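Local coordinates for protein pyruvate synthase subunit porC (Thermotoga maritima MSB8, PDB 2RAA) that serves as the gamma subunit of pyruvate synthase, which oxidises pyruvate with coenzyme A to acetyl-CoA and carbon dioxide while reducing ferredoxin, at residues 152-155 with 156-159. Residues are numbered along the deposited sequence; the frame is centred on the assembly and turned at random.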
loop_
_atom_site.group_PDB
_atom_site.type_symbol
_atom_site.label_atom_id
_atom_site.label_comp_id
_atom_site.label_asym_id
_atom_site.label_seq_id
_atom_site.Cartn_x
_atom_site.Cartn_y
_atom_site.Cartn_z
ATOM N N PRO A 152 3.932 -2.485 -6.518
ATOM C CA PRO A 152 4.680 -1.245 -6.318
ATOM C C PRO A 152 4.180 -0.420 -5.136
ATOM O O PRO A 152 4.973 0.260 -4.474
ATOM C CB PRO A 152 4.473 -0.497 -7.639
ATOM C CG PRO A 152 4.177 -1.575 -8.650
ATOM C CD PRO A 152 3.317 -2.544 -7.860
HETATM N N MSE A 153 2.886 -0.449 -4.843
HETATM C CA MSE A 153 2.385 0.290 -3.673
HETATM C C MSE A 153 2.965 -0.312 -2.385
HETATM O O MSE A 153 3.333 0.403 -1.437
HETATM C CB MSE A 153 0.872 0.331 -3.642
HETATM C CG MSE A 153 0.272 1.196 -4.728
HETATM SE SE MSE A 153 0.730 3.056 -4.621
HETATM C CE MSE A 153 -0.609 3.617 -3.248
ATOM N N LEU A 154 3.077 -1.630 -2.348
ATOM C CA LEU A 154 3.759 -2.245 -1.212
ATOM C C LEU A 154 5.171 -1.761 -1.073
ATOM O O LEU A 154 5.629 -1.482 0.022
ATOM C CB LEU A 154 3.812 -3.755 -1.379
ATOM C CG LEU A 154 2.896 -4.552 -0.505
ATOM C CD1 LEU A 154 3.118 -5.975 -0.887
ATOM C CD2 LEU A 154 3.308 -4.271 0.925
ATOM N N GLY A 155 5.913 -1.749 -2.165
ATOM C CA GLY A 155 7.295 -1.282 -2.116
ATOM C C GLY A 155 7.393 0.161 -1.672
ATOM O O GLY A 155 8.206 0.527 -0.818
ATOM N N ALA A 156 6.571 1.005 -2.253
ATOM C CA ALA A 156 6.415 2.397 -1.779
ATOM C C ALA A 156 6.155 2.458 -0.291
ATOM O O ALA A 156 6.759 3.242 0.411
ATOM C CB ALA A 156 5.318 3.097 -2.504
ATOM N N LEU A 157 5.252 1.616 0.190
ATOM C CA LEU A 157 4.905 1.578 1.618
ATOM C C LEU A 157 6.078 1.270 2.517
ATOM O O LEU A 157 6.258 1.887 3.581
ATOM C CB LEU A 157 3.855 0.499 1.844
ATOM C CG LEU A 157 3.180 0.424 3.217
ATOM C CD1 LEU A 157 2.537 1.759 3.661
ATOM C CD2 LEU A 157 2.199 -0.690 3.110
ATOM N N VAL A 158 6.820 0.243 2.121
ATOM C CA VAL A 158 7.971 -0.192 2.858
ATOM C C VAL A 158 8.983 0.928 2.879
ATOM O O VAL A 158 9.557 1.231 3.911
ATOM C CB VAL A 158 8.550 -1.454 2.238
ATOM C CG1 VAL A 158 10.022 -1.663 2.691
ATOM C CG2 VAL A 158 7.633 -2.622 2.576
ATOM N N ARG A 159 9.175 1.564 1.732
ATOM C CA ARG A 159 10.063 2.701 1.640
ATOM C C ARG A 159 9.658 3.850 2.575
ATOM O O ARG A 159 10.482 4.284 3.390
ATOM C CB ARG A 159 10.182 3.151 0.202
ATOM C CG ARG A 159 11.012 4.395 -0.052
ATOM C CD ARG A 159 12.508 4.135 0.047
ATOM N NE ARG A 159 13.228 5.389 -0.110
ATOM C CZ ARG A 159 13.597 5.937 -1.266
ATOM N NH1 ARG A 159 13.355 5.351 -2.434
ATOM N NH2 ARG A 159 14.228 7.098 -1.253
#
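Pro152 to Gly155 and Ala156 to Arg159 are successive turns of one helix, 150-161, and meet through main-chain hydrogen bonds near the centre of the chain. Four i to i+4 bonds join the turns. Ala156 N gives the straightest, 2.8 Å to Pro152 O at an N-H...O angle of 175°; Leu157 N reaches Met153 O at 2.8 Å but bends to 153°. Val158 N to Leu154 O and Arg159 N to Gly155 O continue the ladder. Pro152 lacks an N-H, but in the first turn of the helix none is needed for the i to i+4 pattern, while its carbonyl still accepts from Ala156.

Side chains add little between the turns. The nearest apolar pair is Leu154 CD2 and Leu157 CD2, 4.3 Å apart, a loose touch of branch ends. Val158 lays CG2 alongside the Leu154 carbonyl, 3.4 Å from its O: with CG1 anti to the backbone N (chi1 161°), CG2 falls beside that N, which is hydrogen-bonded to the same oxygen.

The apolar side chains face the rest of the fold. Selenomethionine Met153, Ala156 and Leu157 pack on Leu111 of strand 109-113, the short Ala156 side chain fitting against Val200 as well, while Leu154 and Val158 meet Ile169 of helix 166-176. Arg159, on the exposed side, bends at chi2 (75°), and its NH1 hydrogen-bonds Tyr197 O near the end of helix 183-199; a long chain suits this reach. The arrangement is typical of a regular alpha-helix buried between a sheet and other helices in an alpha/beta fold.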